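Side-chain contacts in cellobiose 2-epimerase (Ruminococcus albus, PDB 3VW5), which catalyses the reversible epimerization of cellobiose to 4-O-beta-D-glucopyranosyl-D-mannose: residues Glu338-Lys343 against Ser351-Asp356; Glu308-Phe313 against Met380-Arg385. The protein carries 2 engineered substitutions. All blocks are in the same frame, centred on the assembly; numbering follows the deposited sequence.

How the contacts relate
Both contacts lie in the C-terminal part of the chain, which forms an (alpha/alpha)6 barrel, but they do not touch: their centres lie about 19 Å apart and their nearest atoms about 10 Å. Contact 2 pairs helix 303-318 with helix 373-385 in the helical barrel. Contact 1 lies further out, its centre about 20 Å from the chain centre against about 13 Å for that of contact 2, and belongs entirely to the chain running between those two helices. Helix 323-340 connects them: its end forms one side of contact 1, whereas V332 and I336 along its length pack on V310 of contact 2. Both contacts consist mainly of apolar packing, and contact 2 adds charged groups.

Contact 1. Residues Glu338-Lys343 against Ser351-Asp356; sequences EYIIDK and SEVTFD
V353 presents one methyl, CG2, to both Y339 O and the tip of the I340 side chain where helix 323-340 runs out. V353 CG2 is 3.6 Å from I340 CD1, and the two side chains slide past each other in opposite directions. The I340 side chain reaches V353 by bending: CG1 lies beside the backbone N (chi1 -66°), and a second turn of -66° at chi2 carries CD1 to the strand, although the CA–CB bond itself is aimed neither at the strand nor away from it. V353, by contrast, turns its CB toward the helix. The same V353 CG2 sits off the oxygen end of the Y339 carbonyl, 3.4 Å from Y339 O.

Y339 also turns its CB toward the strand, but its ring extends along the contact, where H357 stacks on it and E338 CG lies 3.7 Å above the ring plane, offset toward the rim. The helix end is further occupied by K343. Its ammonium NZ donates to I341 O at 2.9 Å, in the carbonyl plane, and more weakly to E338 O, while K337 O takes a further bond. One lysine thus gathers several carbonyls where the helix gives way to loop.

Backbone bonds from I340 to Y350 and from V353 to R301 tie both sides to their surroundings. The contact packs the C-terminal end of a helix against the short edge strand 352-353, which joins the antiparallel sheet through strand 296-302, one of the sheets attached to the helical barrel of this epimerase family.

Contact 2. Residues Glu308-Phe313 against Met380-Arg385; sequences EAVVGF and MEVITR
E381 turns its CB toward helix 303-318 and sets it 4.1 Å from V311 CG2, the two side chains crossing at about a right angle. Beyond CB the chain leaves the valine: with CG beside the backbone N and a bend of -74° at chi2, the carboxylate stands out from its own helix, with OE1 on the side of R385. There OE1 receives R385, while OE2 forms a salt bridge to R253 of helix 241-258.

V382 follows on the apolar flank. Its CG2 lies 4.0 Å from V310 CG1, a methyl-to-methyl contact between obliquely crossing side chains. I3 and I6 of helix 2-19 continue this layer from V382, and V332 and I336 of helix 323-340 continue it from V310.

One turn after E381, R385 stretches from CG to NE and brings its guanidinium alongside V311, at an oblique approach, with NH2 3.7 Å from V311 CG1. R385 NE reaches E381 OE1 at 2.8 Å in a salt bridge, the donor lying nearly on the carboxylate's C-O line but the oxygen tilted 22° from the guanidinium plane; NH2 adds a weak bond to the same oxygen. NH1 is held by Q318 and N315, so the guanidinium is gripped by its own helix through NE and NH2 and by helix 303-318 through NH1. A leucine in its place would probably leave E381 OE1 without its intrahelical mate and Q318 and N315 without a shared donor.

The axes of the segments 308-313 and 380-385 approach to 10.0 Å and run in the same direction at 22°, as expected for adjacent helices of one layer in an (alpha/alpha)6 barrel.

Contact 1. Residues Glu338-Lys343 against Ser351-Asp356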
# COMPACT_ATOMS: atom_id res chain seq x y z
N GLU A 338 -1.94 -9.43 -20.26
CA GLU A 338 -1.61 -9.05 -21.62
C GLU A 338 -0.61 -7.91 -21.71
O GLU A 338 0.30 -7.94 -22.55
CB GLU A 338 -2.87 -8.71 -22.40
CG GLU A 338 -2.68 -8.83 -23.91
CD GLU A 338 -3.98 -8.74 -24.69
OE1 GLU A 338 -3.94 -8.48 -25.93
OE2 GLU A 338 -5.05 -8.94 -24.05
N TYR A 339 -0.76 -6.92 -20.83
CA TYR A 339 -0.11 -5.63 -21.01
C TYR A 339 0.77 -5.15 -19.88
O TYR A 339 1.60 -4.28 -20.10
CB TYR A 339 -1.17 -4.57 -21.21
CG TYR A 339 -2.05 -4.79 -22.39
CD1 TYR A 339 -1.51 -5.02 -23.66
CD2 TYR A 339 -3.43 -4.77 -22.26
CE1 TYR A 339 -2.32 -5.21 -24.76
CE2 TYR A 339 -4.25 -4.96 -23.34
CZ TYR A 339 -3.70 -5.18 -24.60
OH TYR A 339 -4.53 -5.35 -25.68
N ILE A 340 0.56 -5.67 -18.67
CA ILE A 340 1.25 -5.14 -17.50
C ILE A 340 2.41 -6.03 -17.03
O ILE A 340 3.45 -5.55 -16.61
CB ILE A 340 0.28 -4.93 -16.35
CG1 ILE A 340 -0.71 -3.83 -16.70
CG2 ILE A 340 1.03 -4.57 -15.09
CD1 ILE A 340 -0.07 -2.46 -16.85
N ILE A 341 2.21 -7.34 -17.11
CA ILE A 341 3.24 -8.30 -16.74
C ILE A 341 4.37 -8.35 -17.78
O ILE A 341 4.12 -8.52 -18.96
CB ILE A 341 2.63 -9.71 -16.58
CG1 ILE A 341 1.66 -9.74 -15.41
CG2 ILE A 341 3.70 -10.76 -16.38
CD1 ILE A 341 0.98 -11.06 -15.22
N ASP A 342 5.61 -8.19 -17.32
CA ASP A 342 6.79 -8.21 -18.18
C ASP A 342 7.13 -9.64 -18.61
O ASP A 342 7.17 -10.55 -17.78
CB ASP A 342 7.97 -7.62 -17.41
CG ASP A 342 9.03 -7.00 -18.32
OD1 ASP A 342 9.12 -7.37 -19.51
OD2 ASP A 342 9.79 -6.14 -17.82
N LYS A 343 7.39 -9.83 -19.91
CA LYS A 343 7.81 -11.12 -20.45
C LYS A 343 9.32 -11.17 -20.73
O LYS A 343 9.86 -12.21 -21.11
CB LYS A 343 7.02 -11.48 -21.72
CG LYS A 343 5.54 -11.76 -21.50
CD LYS A 343 4.69 -10.48 -21.47
CE LYS A 343 3.22 -10.80 -21.21
NZ LYS A 343 2.36 -9.59 -20.97
N SER A 351 5.77 -0.73 -14.53
CA SER A 351 5.21 0.34 -13.72
C SER A 351 3.95 1.00 -14.33
O SER A 351 2.89 1.07 -13.68
CB SER A 351 6.28 1.41 -13.50
OG SER A 351 5.90 2.32 -12.49
N GLU A 352 4.06 1.48 -15.57
CA GLU A 352 3.00 2.24 -16.23
C GLU A 352 2.83 1.89 -17.71
O GLU A 352 3.78 1.94 -18.50
CB GLU A 352 3.23 3.75 -16.06
CG GLU A 352 2.98 4.27 -14.64
CD GLU A 352 3.32 5.75 -14.45
OE1 GLU A 352 3.74 6.42 -15.41
OE2 GLU A 352 3.16 6.26 -13.31
N VAL A 353 1.60 1.56 -18.10
CA VAL A 353 1.32 1.31 -19.51
C VAL A 353 0.17 2.18 -19.99
O VAL A 353 -0.87 2.24 -19.34
CB VAL A 353 0.98 -0.16 -19.79
CG1 VAL A 353 0.75 -0.35 -21.28
CG2 VAL A 353 2.09 -1.05 -19.30
N THR A 354 0.37 2.85 -21.13
CA THR A 354 -0.65 3.73 -21.75
C THR A 354 -1.92 2.99 -22.14
O THR A 354 -1.94 1.76 -22.26
CB THR A 354 -0.13 4.44 -23.03
OG1 THR A 354 0.04 3.49 -24.08
CG2 THR A 354 1.18 5.20 -22.80
N PHE A 355 -2.98 3.76 -22.35
CA PHE A 355 -4.26 3.24 -22.80
C PHE A 355 -4.12 2.45 -24.11
O PHE A 355 -4.91 1.56 -24.41
CB PHE A 355 -5.22 4.41 -22.99
CG PHE A 355 -6.63 4.00 -23.22
CD1 PHE A 355 -7.46 3.70 -22.15
CD2 PHE A 355 -7.15 3.94 -24.51
CE1 PHE A 355 -8.77 3.34 -22.34
CE2 PHE A 355 -8.46 3.57 -24.71
CZ PHE A 355 -9.27 3.27 -23.63
N ASP A 356 -3.09 2.82 -24.87
CA ASP A 356 -2.78 2.18 -26.14
C ASP A 356 -1.70 1.11 -26.04
O ASP A 356 -1.20 0.63 -27.06
CB ASP A 356 -2.38 3.22 -27.18
CG ASP A 356 -3.58 3.80 -27.92
OD1 ASP A 356 -4.64 3.10 -27.96
OD2 ASP A 356 -3.48 4.93 -28.46

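Contact 2. Residues Glu308-Phe313 against Met380-Arg385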
# COMPACT_ATOMS: atom_id res chain seq x y z
N GLU A 308 -4.97 -3.25 -7.13
CA GLU A 308 -5.98 -2.90 -6.14
C GLU A 308 -7.40 -3.04 -6.68
O GLU A 308 -8.32 -3.37 -5.93
CB GLU A 308 -5.75 -1.49 -5.59
CG GLU A 308 -4.43 -1.32 -4.86
CD GLU A 308 -4.26 -2.28 -3.69
OE1 GLU A 308 -5.28 -2.61 -3.05
OE2 GLU A 308 -3.11 -2.70 -3.42
N ALA A 309 -7.59 -2.79 -7.97
CA ALA A 309 -8.92 -2.94 -8.54
C ALA A 309 -9.39 -4.42 -8.54
O ALA A 309 -10.58 -4.71 -8.33
CB ALA A 309 -9.00 -2.34 -9.92
N VAL A 310 -8.45 -5.35 -8.74
CA VAL A 310 -8.76 -6.78 -8.68
C VAL A 310 -9.31 -7.16 -7.31
O VAL A 310 -10.40 -7.74 -7.21
CB VAL A 310 -7.54 -7.65 -9.05
CG1 VAL A 310 -7.81 -9.10 -8.73
CG2 VAL A 310 -7.23 -7.51 -10.51
N VAL A 311 -8.58 -6.81 -6.25
CA VAL A 311 -9.04 -7.07 -4.89
C VAL A 311 -10.37 -6.36 -4.57
O VAL A 311 -11.31 -6.99 -4.08
CB VAL A 311 -8.01 -6.63 -3.84
CG1 VAL A 311 -8.51 -6.99 -2.44
CG2 VAL A 311 -6.66 -7.26 -4.11
N GLY A 312 -10.43 -5.06 -4.84
CA GLY A 312 -11.59 -4.27 -4.47
C GLY A 312 -12.88 -4.74 -5.14
O GLY A 312 -13.94 -4.71 -4.54
N PHE A 313 -12.77 -5.16 -6.39
CA PHE A 313 -13.91 -5.69 -7.12
C PHE A 313 -14.38 -7.05 -6.59
O PHE A 313 -15.59 -7.32 -6.54
CB PHE A 313 -13.57 -5.80 -8.61
CG PHE A 313 -13.62 -4.49 -9.34
CD1 PHE A 313 -14.45 -3.46 -8.91
CD2 PHE A 313 -12.83 -4.29 -10.48
CE1 PHE A 313 -14.51 -2.26 -9.59
CE2 PHE A 313 -12.88 -3.09 -11.17
CZ PHE A 313 -13.72 -2.07 -10.71
N MET A 380 -2.07 -12.81 -3.06
CA MET A 380 -2.43 -13.43 -1.78
C MET A 380 -3.88 -13.23 -1.41
O MET A 380 -4.51 -14.15 -0.88
CB MET A 380 -1.50 -12.95 -0.68
CG MET A 380 -0.07 -13.24 -1.02
SD MET A 380 1.12 -12.78 0.24
CE MET A 380 2.17 -11.63 -0.67
N GLU A 381 -4.42 -12.05 -1.68
CA GLU A 381 -5.80 -11.78 -1.30
C GLU A 381 -6.76 -12.62 -2.12
O GLU A 381 -7.82 -13.03 -1.64
CB GLU A 381 -6.13 -10.29 -1.46
CG GLU A 381 -5.71 -9.41 -0.28
CD GLU A 381 -6.61 -9.58 0.96
OE1 GLU A 381 -7.82 -9.90 0.82
OE2 GLU A 381 -6.09 -9.36 2.09
N VAL A 382 -6.38 -12.88 -3.37
CA VAL A 382 -7.22 -13.61 -4.32
C VAL A 382 -7.23 -15.06 -3.90
O VAL A 382 -8.29 -15.69 -3.80
CB VAL A 382 -6.67 -13.51 -5.76
CG1 VAL A 382 -7.28 -14.60 -6.64
CG2 VAL A 382 -6.93 -12.13 -6.35
N ILE A 383 -6.03 -15.57 -3.65
CA ILE A 383 -5.84 -16.91 -3.16
C ILE A 383 -6.68 -17.13 -1.90
O ILE A 383 -7.45 -18.08 -1.80
CB ILE A 383 -4.35 -17.17 -2.83
CG1 ILE A 383 -3.57 -17.42 -4.12
CG2 ILE A 383 -4.21 -18.33 -1.85
CD1 ILE A 383 -2.09 -17.48 -3.92
N THR A 384 -6.54 -16.20 -0.96
CA THR A 384 -7.12 -16.34 0.37
C THR A 384 -8.65 -16.24 0.40
O THR A 384 -9.29 -16.87 1.24
CB THR A 384 -6.50 -15.29 1.31
OG1 THR A 384 -5.39 -15.88 1.99
CG2 THR A 384 -7.52 -14.80 2.31
N ARG A 385 -9.23 -15.44 -0.49
CA ARG A 385 -10.68 -15.26 -0.53
C ARG A 385 -11.36 -16.41 -1.27
O ARG A 385 -12.57 -16.59 -1.18
CB ARG A 385 -11.03 -13.93 -1.21
CG ARG A 385 -10.56 -12.72 -0.45
CD ARG A 385 -10.81 -11.46 -1.24
NE ARG A 385 -10.18 -10.32 -0.59
CZ ARG A 385 -10.85 -9.33 -0.01
NH1 ARG A 385 -12.18 -9.32 0.00
NH2 ARG A 385 -10.17 -8.33 0.56